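Local structure of orotidine-5-phosphate decarboxylase/orotate phosphoribosyltransferase, putative (Ompdcase-oprtase, putative) (Leishmania infantum, 3QW3) at residues 48-53 / 77-82; 105-110 / 127-132; 172-177 / 194-199. The protein probably decarboxylates orotidine 5'-phosphate to UMP through the domain described here, one part of a longer bifunctional UMP synthase. All blocks are in the same frame, centred on the assembly; numbering follows the deposited sequence.

Interaction 1 (48-53 / 77-82); sequences YKPNAA and IPVVLD. With SO4 (sulfate ion), chain D.
Tyr48 gives up the most surface in this contact, by backbone and ring together. Its ring meets Ile77 at an oblique angle, CD2 lying 3.8 Å from Ile77 CG2, while the phenol OH reaches beyond both segments to Thr41. Behind the ring the main chain bonds in both directions: Tyr48 N donates to Pro78 O, and Tyr48 O receives Val80 N at 2.8 Å in a nearly straight bond (168°). One residue on, Lys49 turns to the inside. Its chain starts out extended from the backbone and then folds at its far end (chi3 74°, chi4 65°), passing over Asp82 CB, with Lys49 CG 3.6 Å from that carbon. The ammonium is gripped twice, for Lys49 NZ forms a salt bridge of 2.8 Å with Asp82 OD2, on the anti lone pair, and an equally short hydrogen bond to sulfate O2. Strands 47-50 and 80-85 are the outermost members of the sheet when it is unrolled, so their pairing closes the TIM barrel, and the buried lysine and aspartate at their C-terminal ends are consistent with the alternating Lys-Asp array of OMP decarboxylase active sites. The other carboxylate oxygen of Asp82, OD1, takes a hydrogen bond from Thr109 and a salt bridge from Lys84, and these partners would hold the group from turning. Asp82 also ties in the backbone: its N donates to Pro50 O at 3.1 Å, and its O accepts a weak bond from Ala52 N where helix 52-56 begins. On the outer side the Pro50 ring crosses Val79 at about a right angle, with Pro50 CD 3.5 Å from Val79 CG1. Tyr95 of the second subunit packs on Ala52.

Interaction 2 (105-110 / 127-132); sequences AHAITA and DKAVFV
A bend early in the Lys128 side chain (chi2 -69°), followed by an extended run, carries NZ across to Ala105 O at 2.9 Å. The donor comes in 35° out of the carbonyl plane, and on the way Lys128 CD passes 3.6 Å from His106 O. Phe131, with CG anti to its own carbonyl carbon (chi1 -74°), swings its ring toward Ala107, whose CB lies 4.2 Å from Phe131 CE2, at the ring edge and near its plane. Phe131 CB meanwhile sits beside the methyl of Thr109. The main chain of Phe131 straddles Thr109, its N donating to Ile108 O at 2.9 Å and its O accepting from Ala110 N; Ala129 straddles Ala107 in the same manner, between His106 O and Ile108 N. This alternation is the signature of parallel strands, here the two arms of a right-handed beta-alpha-beta unit of the TIM barrel, connected through helix 116-123. Ile108, Ala110 and Val130 face that helix. Ala110 CB touches Val130 CG1 at 3.9 Å, and Phe122 covers both Val130 and Ile108. On the other side of the sheet the small residues Ala107 and Ala129 bring their CB atoms to 3.8 Å, and Phe3 and Phe4 of helix 3-11 pack against Ala129. Where the strands begin, a water donates to Asp127 O at 2.9 Å and makes weaker bonds with Lys128 NZ and His106 ND1.

Interaction 3 (172-177 / 194-199); sequences VGLVVG and LWFLVP
Leu174 O accepts one hydrogen bond, from Leu197 N at 2.8 Å and nearly in line with the carbonyl, and a weaker CA-H...O contact from Phe196 CA at 3.2 Å. Leu174 N and Val176 N complete the pairing by donating to Trp195 O and Leu197 O. Earlier, before direct bonding begins, a water spans the gap, giving a bond of 2.7 Å to Val172 O and taking one from Trp195 N. The side chains sort to two faces. Phe196 CG stands anti to the carbonyl carbon (chi1 -61°), setting the ring beside Leu174 with Val176 CG2 over one face, 4.1 Å from the ring centroid and 19° off the normal, a CH-pi contact. Leu174 runs alongside the same ring, its CD1 4.0 Å from Phe196 CE1, and Leu194 crosses the Leu174 side chain at a slant, with its CD1 against Leu174 CG. Strand 172-176, helix 181-190 and strand 196-198 form one beta-alpha-beta unit of the TIM barrel, and this is its outer side: Leu184 and Val187 of the helix cover the ring, and Arg188 makes a cation-pi contact with it. Val175 and Leu197 face the barrel interior, together with Phe131. At the C-terminal end Val175 CG1 meets Pro199 CG at 4.1 Å, crossing about perpendicularly, and nearest atoms of the proline side chain and a sulfate, probably from the crystallisation liquor, are about 3 Å apart.

The three contacts follow one another along the chain and sample a single eight-stranded parallel barrel. Interaction 1 closes the cylinder, and interactions 2 and 3 are two beta-alpha-beta units further round. Centres of interactions 1 and 2 are about 9 Å apart, since strands 80-85 and 107-110 are neighbours; Leu81 N lies 2.8 Å from Ala107 O. Strands 129-135 and 172-176 likewise join interactions 2 and 3, about 11 Å apart between centres, with Val132 O 2.8 Å from Val175 N. Interactions 1 and 3, about 14 Å apart, meet through the interior, where Lys49 CD packs 3.9 Å from Leu197 CD2. Leu197 thus borders Lys49, whose pairing with Asp82 is consistent with the family's active-site lysine-aspartate array.

Interaction 1 (48-53 / 77-82)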
loop_
_atom_site.group_PDB
_atom_site.type_symbol
_atom_site.label_atom_id
_atom_site.label_comp_id
_atom_site.label_asym_id
_atom_site.label_seq_id
_atom_site.Cartn_x
_atom_site.Cartn_y
_atom_site.Cartn_z
ATOM N N TYR A 48 -12.017 -16.181 2.013
ATOM C CA TYR A 48 -12.694 -14.897 1.810
ATOM C C TYR A 48 -11.668 -13.776 1.734
ATOM O O TYR A 48 -10.625 -13.834 2.396
ATOM C CB TYR A 48 -13.725 -14.621 2.906
ATOM C CG TYR A 48 -14.949 -15.491 2.746
ATOM C CD1 TYR A 48 -16.006 -15.091 1.935
ATOM C CD2 TYR A 48 -15.025 -16.737 3.368
ATOM C CE1 TYR A 48 -17.124 -15.899 1.759
ATOM C CE2 TYR A 48 -16.138 -17.550 3.201
ATOM C CZ TYR A 48 -17.180 -17.126 2.396
ATOM O OH TYR A 48 -18.283 -17.936 2.222
ATOM N N LYS A 49 -11.968 -12.777 0.907
ATOM C CA LYS A 49 -11.071 -11.637 0.705
ATOM C C LYS A 49 -11.796 -10.297 0.936
ATOM O O LYS A 49 -12.332 -9.693 -0.002
ATOM C CB LYS A 49 -10.428 -11.689 -0.690
ATOM C CG LYS A 49 -9.330 -10.632 -0.900
ATOM C CD LYS A 49 -8.611 -10.778 -2.241
ATOM C CE LYS A 49 -9.456 -10.318 -3.442
ATOM N NZ LYS A 49 -9.780 -8.874 -3.485
ATOM N N PRO A 50 -11.818 -9.826 2.190
ATOM C CA PRO A 50 -12.425 -8.522 2.445
ATOM C C PRO A 50 -11.595 -7.372 1.876
ATOM O O PRO A 50 -10.364 -7.406 1.902
ATOM C CB PRO A 50 -12.482 -8.441 3.970
ATOM C CG PRO A 50 -11.492 -9.417 4.450
ATOM C CD PRO A 50 -11.457 -10.514 3.441
ATOM N N ASN A 51 -12.312 -6.382 1.360
ATOM C CA ASN A 51 -11.751 -5.187 0.744
ATOM C C ASN A 51 -11.418 -4.141 1.808
ATOM O O ASN A 51 -12.318 -3.482 2.336
ATOM C CB ASN A 51 -12.788 -4.637 -0.249
ATOM C CG ASN A 51 -12.220 -3.578 -1.180
ATOM O OD1 ASN A 51 -12.450 -3.614 -2.395
ATOM N ND2 ASN A 51 -11.491 -2.629 -0.623
ATOM N N ALA A 52 -10.131 -3.981 2.121
ATOM C CA ALA A 52 -9.712 -3.083 3.208
ATOM C C ALA A 52 -10.143 -1.632 2.959
ATOM O O ALA A 52 -10.496 -0.916 3.900
ATOM C CB ALA A 52 -8.198 -3.169 3.435
ATOM N N ALA A 53 -10.153 -1.217 1.694
ATOM C CA ALA A 53 -10.539 0.164 1.348
ATOM C C ALA A 53 -12.025 0.425 1.585
ATOM O O ALA A 53 -12.416 1.489 2.081
ATOM C CB ALA A 53 -10.178 0.473 -0.105
ATOM N N ILE A 77 -12.072 -21.545 7.441
ATOM C CA ILE A 77 -11.918 -20.842 6.163
ATOM C C ILE A 77 -11.035 -19.609 6.356
ATOM O O ILE A 77 -11.402 -18.697 7.097
ATOM C CB ILE A 77 -13.270 -20.451 5.527
ATOM C CG1 ILE A 77 -14.215 -21.665 5.469
ATOM C CG2 ILE A 77 -13.040 -19.874 4.115
ATOM C CD1 ILE A 77 -15.659 -21.334 5.017
ATOM N N PRO A 78 -9.869 -19.585 5.688
ATOM C CA PRO A 78 -8.929 -18.481 5.897
ATOM C C PRO A 78 -9.399 -17.183 5.257
ATOM O O PRO A 78 -10.139 -17.202 4.274
ATOM C CB PRO A 78 -7.650 -18.982 5.237
ATOM C CG PRO A 78 -8.113 -19.931 4.178
ATOM C CD PRO A 78 -9.359 -20.573 4.720
ATOM N N VAL A 79 -8.969 -16.069 5.844
ATOM C CA VAL A 79 -9.331 -14.735 5.389
ATOM C C VAL A 79 -8.072 -14.034 4.893
ATOM O O VAL A 79 -7.063 -13.958 5.605
ATOM C CB VAL A 79 -9.978 -13.919 6.532
ATOM C CG1 VAL A 79 -10.226 -12.474 6.114
ATOM C CG2 VAL A 79 -11.293 -14.569 6.979
ATOM N N VAL A 80 -8.145 -13.528 3.667
ATOM C CA VAL A 80 -7.080 -12.723 3.092
ATOM C C VAL A 80 -7.514 -11.259 3.138
ATOM O O VAL A 80 -8.461 -10.870 2.463
ATOM C CB VAL A 80 -6.800 -13.125 1.623
ATOM C CG1 VAL A 80 -5.673 -12.262 1.039
ATOM C CG2 VAL A 80 -6.462 -14.619 1.524
ATOM N N LEU A 81 -6.842 -10.447 3.950
ATOM C CA LEU A 81 -7.150 -9.025 3.978
ATOM C C LEU A 81 -6.480 -8.376 2.770
ATOM O O LEU A 81 -5.251 -8.348 2.680
ATOM C CB LEU A 81 -6.687 -8.375 5.291
ATOM C CG LEU A 81 -6.974 -6.876 5.442
ATOM C CD1 LEU A 81 -8.476 -6.561 5.407
ATOM C CD2 LEU A 81 -6.339 -6.332 6.731
ATOM N N ASP A 82 -7.288 -7.875 1.837
ATOM C CA ASP A 82 -6.736 -7.241 0.635
ATOM C C ASP A 82 -6.462 -5.773 0.904
ATOM O O ASP A 82 -7.295 -4.904 0.625
ATOM C CB ASP A 82 -7.642 -7.416 -0.583
ATOM C CG ASP A 82 -6.906 -7.172 -1.896
ATOM O OD1 ASP A 82 -5.726 -6.746 -1.881
ATOM O OD2 ASP A 82 -7.510 -7.410 -2.959
HETATM S S SO4 D . -9.971 -7.588 -7.042
HETATM O O1 SO4 D . -9.045 -6.483 -7.274
HETATM O O2 SO4 D . -9.297 -8.629 -6.273
HETATM O O3 SO4 D . -11.135 -7.104 -6.303
HETATM O O4 SO4 D . -10.409 -8.127 -8.328
#

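Interaction 2 (105-110 / 127-132)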
loop_
_atom_site.group_PDB
_atom_site.type_symbol
_atom_site.label_atom_id
_atom_site.label_comp_id
_atom_site.label_asym_id
_atom_site.label_seq_id
_atom_site.Cartn_x
_atom_site.Cartn_y
_atom_site.Cartn_z
ATOM N N ALA A 105 -6.987 -11.615 10.636
ATOM C CA ALA A 105 -6.919 -12.144 9.281
ATOM C C ALA A 105 -5.784 -13.160 9.225
ATOM O O ALA A 105 -4.858 -13.111 10.043
ATOM C CB ALA A 105 -6.691 -11.016 8.277
ATOM N N HIS A 106 -5.862 -14.088 8.274
ATOM C CA HIS A 106 -4.851 -15.138 8.143
ATOM C C HIS A 106 -3.776 -14.798 7.114
ATOM O O HIS A 106 -2.731 -15.453 7.052
ATOM C CB HIS A 106 -5.525 -16.473 7.789
ATOM C CG HIS A 106 -6.696 -16.801 8.659
ATOM N ND1 HIS A 106 -6.609 -17.657 9.736
ATOM C CD2 HIS A 106 -7.982 -16.380 8.615
ATOM C CE1 HIS A 106 -7.792 -17.752 10.317
ATOM N NE2 HIS A 106 -8.644 -16.992 9.652
ATOM N N ALA A 107 -4.041 -13.767 6.311
ATOM C CA ALA A 107 -3.151 -13.377 5.235
ATOM C C ALA A 107 -3.390 -11.921 4.851
ATOM O O ALA A 107 -4.445 -11.348 5.163
ATOM C CB ALA A 107 -3.352 -14.283 4.015
ATOM N N ILE A 108 -2.416 -11.343 4.158
ATOM C CA ILE A 108 -2.516 -9.963 3.673
ATOM C C ILE A 108 -1.908 -9.866 2.274
ATOM O O ILE A 108 -1.062 -10.676 1.902
ATOM C CB ILE A 108 -1.797 -8.982 4.652
ATOM C CG1 ILE A 108 -2.268 -7.529 4.455
ATOM C CG2 ILE A 108 -0.274 -9.123 4.564
ATOM C CD1 ILE A 108 -1.695 -6.554 5.507
ATOM N N THR A 109 -2.340 -8.878 1.500
ATOM C CA THR A 109 -1.667 -8.566 0.239
ATOM C C THR A 109 -0.685 -7.416 0.457
ATOM O O THR A 109 -0.896 -6.576 1.326
ATOM C CB THR A 109 -2.662 -8.197 -0.874
ATOM O OG1 THR A 109 -3.550 -7.176 -0.401
ATOM C CG2 THR A 109 -3.473 -9.427 -1.290
ATOM N N ALA A 110 0.385 -7.395 -0.327
ATOM C CA ALA A 110 1.462 -6.421 -0.120
ATOM C C ALA A 110 2.148 -6.042 -1.421
ATOM O O ALA A 110 2.247 -6.865 -2.335
ATOM C CB ALA A 110 2.486 -6.969 0.869
ATOM N N ASP A 127 2.685 -18.363 10.614
ATOM C CA ASP A 127 1.297 -18.829 10.516
ATOM C C ASP A 127 0.424 -17.965 9.596
ATOM O O ASP A 127 -0.735 -18.307 9.330
ATOM C CB ASP A 127 0.664 -18.926 11.913
ATOM C CG ASP A 127 0.732 -17.613 12.697
ATOM O OD1 ASP A 127 1.787 -16.938 12.677
ATOM O OD2 ASP A 127 -0.276 -17.261 13.351
ATOM N N LYS A 128 0.988 -16.855 9.120
ATOM C CA LYS A 128 0.281 -15.920 8.242
ATOM C C LYS A 128 0.925 -15.881 6.864
ATOM O O LYS A 128 2.134 -16.065 6.729
ATOM C CB LYS A 128 0.272 -14.510 8.852
ATOM C CG LYS A 128 -0.236 -14.433 10.295
ATOM C CD LYS A 128 -1.732 -14.715 10.411
ATOM C CE LYS A 128 -2.177 -14.732 11.864
ATOM N NZ LYS A 128 -3.658 -14.860 11.974
ATOM N N ALA A 129 0.123 -15.639 5.836
ATOM C CA ALA A 129 0.649 -15.594 4.482
ATOM C C ALA A 129 0.712 -14.162 3.978
ATOM O O ALA A 129 -0.063 -13.310 4.404
ATOM C CB ALA A 129 -0.191 -16.431 3.554
ATOM N N VAL A 130 1.643 -13.922 3.066
ATOM C CA VAL A 130 1.785 -12.624 2.423
ATOM C C VAL A 130 1.741 -12.840 0.920
ATOM O O VAL A 130 2.646 -13.452 0.342
ATOM C CB VAL A 130 3.109 -11.944 2.820
ATOM C CG1 VAL A 130 3.177 -10.524 2.243
ATOM C CG2 VAL A 130 3.252 -11.930 4.327
ATOM N N PHE A 131 0.671 -12.346 0.298
ATOM C CA PHE A 131 0.537 -12.387 -1.150
ATOM C C PHE A 131 1.092 -11.095 -1.738
ATOM O O PHE A 131 0.518 -10.024 -1.546
ATOM C CB PHE A 131 -0.926 -12.589 -1.543
ATOM C CG PHE A 131 -1.426 -13.991 -1.299
ATOM C CD1 PHE A 131 -1.208 -14.982 -2.248
ATOM C CD2 PHE A 131 -2.116 -14.306 -0.132
ATOM C CE1 PHE A 131 -1.667 -16.291 -2.039
ATOM C CE2 PHE A 131 -2.578 -15.620 0.093
ATOM C CZ PHE A 131 -2.346 -16.605 -0.867
ATOM N N VAL A 132 2.213 -11.211 -2.444
ATOM C CA VAL A 132 2.930 -10.046 -2.968
ATOM C C VAL A 132 2.493 -9.751 -4.392
ATOM O O VAL A 132 2.441 -10.653 -5.229
ATOM C CB VAL A 132 4.460 -10.268 -2.931
ATOM C CG1 VAL A 132 5.189 -9.013 -3.413
ATOM C CG2 VAL A 132 4.903 -10.619 -1.519
HETATM O O HOH W 1 -3.324 -17.788 10.560
#

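Interaction 3 (172-177 / 194-199)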
loop_
_atom_site.group_PDB
_atom_site.type_symbol
_atom_site.label_atom_id
_atom_site.label_comp_id
_atom_site.label_asym_id
_atom_site.label_seq_id
_atom_site.Cartn_x
_atom_site.Cartn_y
_atom_site.Cartn_z
ATOM N N VAL A 172 5.030 -17.102 1.570
ATOM C CA VAL A 172 4.910 -16.108 0.506
ATOM C C VAL A 172 4.076 -16.649 -0.652
ATOM O O VAL A 172 4.251 -17.796 -1.083
ATOM C CB VAL A 172 6.302 -15.652 -0.003
ATOM C CG1 VAL A 172 6.178 -14.550 -1.065
ATOM C CG2 VAL A 172 7.136 -15.169 1.168
ATOM N N GLY A 173 3.166 -15.809 -1.133
ATOM C CA GLY A 173 2.382 -16.079 -2.329
ATOM C C GLY A 173 2.501 -14.885 -3.257
ATOM O O GLY A 173 3.138 -13.885 -2.915
ATOM N N LEU A 174 1.895 -14.986 -4.432
ATOM C CA LEU A 174 1.935 -13.916 -5.418
ATOM C C LEU A 174 0.544 -13.560 -5.903
ATOM O O LEU A 174 -0.306 -14.439 -6.033
ATOM C CB LEU A 174 2.778 -14.334 -6.621
ATOM C CG LEU A 174 4.274 -14.530 -6.377
ATOM C CD1 LEU A 174 4.907 -15.185 -7.589
ATOM C CD2 LEU A 174 4.935 -13.198 -6.094
ATOM N N VAL A 175 0.318 -12.275 -6.180
ATOM C CA VAL A 175 -0.917 -11.839 -6.839
ATOM C C VAL A 175 -0.649 -11.787 -8.342
ATOM O O VAL A 175 0.228 -11.048 -8.792
ATOM C CB VAL A 175 -1.415 -10.456 -6.329
ATOM C CG1 VAL A 175 -2.739 -10.075 -7.025
ATOM C CG2 VAL A 175 -1.597 -10.487 -4.815
ATOM N N VAL A 176 -1.395 -12.587 -9.103
ATOM C CA VAL A 176 -1.185 -12.729 -10.546
ATOM C C VAL A 176 -2.548 -12.761 -11.232
ATOM O O VAL A 176 -3.350 -13.665 -10.977
ATOM C CB VAL A 176 -0.396 -14.029 -10.909
ATOM C CG1 VAL A 176 0.068 -13.993 -12.368
ATOM C CG2 VAL A 176 0.807 -14.234 -9.990
ATOM N N GLY A 177 -2.790 -11.786 -12.105
ATOM C CA GLY A 177 -4.072 -11.645 -12.801
ATOM C C GLY A 177 -4.396 -12.789 -13.748
ATOM O O GLY A 177 -3.499 -13.473 -14.235
ATOM N N LEU A 194 4.806 -21.538 -5.333
ATOM C CA LEU A 194 4.025 -20.542 -4.599
ATOM C C LEU A 194 2.547 -20.565 -4.957
ATOM O O LEU A 194 2.190 -20.828 -6.093
ATOM C CB LEU A 194 4.576 -19.133 -4.827
ATOM C CG LEU A 194 6.050 -18.903 -4.491
ATOM C CD1 LEU A 194 6.342 -17.420 -4.566
ATOM C CD2 LEU A 194 6.421 -19.458 -3.117
ATOM N N TRP A 195 1.701 -20.275 -3.975
ATOM C CA TRP A 195 0.285 -20.043 -4.244
ATOM C C TRP A 195 0.125 -18.712 -4.953
ATOM O O TRP A 195 0.802 -17.734 -4.607
ATOM C CB TRP A 195 -0.514 -20.021 -2.946
ATOM C CG TRP A 195 -0.926 -21.376 -2.494
ATOM C CD1 TRP A 195 -0.187 -22.264 -1.762
ATOM C CD2 TRP A 195 -2.181 -22.009 -2.753
ATOM N NE1 TRP A 195 -0.917 -23.413 -1.538
ATOM C CE2 TRP A 195 -2.143 -23.282 -2.139
ATOM C CE3 TRP A 195 -3.341 -21.622 -3.441
ATOM C CZ2 TRP A 195 -3.220 -24.173 -2.198
ATOM C CZ3 TRP A 195 -4.414 -22.513 -3.502
ATOM C CH2 TRP A 195 -4.339 -23.774 -2.881
ATOM N N PHE A 196 -0.755 -18.683 -5.949
ATOM C CA PHE A 196 -1.118 -17.429 -6.610
ATOM C C PHE A 196 -2.524 -17.042 -6.176
ATOM O O PHE A 196 -3.431 -17.888 -6.142
ATOM C CB PHE A 196 -1.117 -17.546 -8.144
ATOM C CG PHE A 196 0.207 -17.915 -8.771
ATOM C CD1 PHE A 196 1.398 -17.960 -8.044
ATOM C CD2 PHE A 196 0.256 -18.174 -10.141
ATOM C CE1 PHE A 196 2.601 -18.308 -8.676
ATOM C CE2 PHE A 196 1.454 -18.510 -10.775
ATOM C CZ PHE A 196 2.623 -18.577 -10.036
ATOM N N LEU A 197 -2.707 -15.770 -5.844
ATOM C CA LEU A 197 -4.042 -15.211 -5.679
ATOM C C LEU A 197 -4.369 -14.592 -7.023
ATOM O O LEU A 197 -3.645 -13.718 -7.500
ATOM C CB LEU A 197 -4.065 -14.166 -4.559
ATOM C CG LEU A 197 -5.362 -13.380 -4.337
ATOM C CD1 LEU A 197 -6.543 -14.272 -3.956
ATOM C CD2 LEU A 197 -5.141 -12.305 -3.267
ATOM N N VAL A 198 -5.460 -15.059 -7.630
ATOM C CA VAL A 198 -5.749 -14.789 -9.036
ATOM C C VAL A 198 -7.075 -14.045 -9.176
ATOM O O VAL A 198 -8.142 -14.670 -9.182
ATOM C CB VAL A 198 -5.744 -16.111 -9.862
ATOM C CG1 VAL A 198 -5.980 -15.843 -11.342
ATOM C CG2 VAL A 198 -4.424 -16.830 -9.677
ATOM N N PRO A 199 -7.017 -12.704 -9.260
ATOM C CA PRO A 199 -8.248 -11.933 -9.439
ATOM C C PRO A 199 -8.625 -11.703 -10.906
ATOM O O PRO A 199 -7.765 -11.799 -11.795
ATOM C CB PRO A 199 -7.933 -10.605 -8.745
ATOM C CG PRO A 199 -6.429 -10.479 -8.784
ATOM C CD PRO A 199 -5.837 -11.835 -9.081
HETATM O O HOH W 2 2.625 -19.905 -1.316
#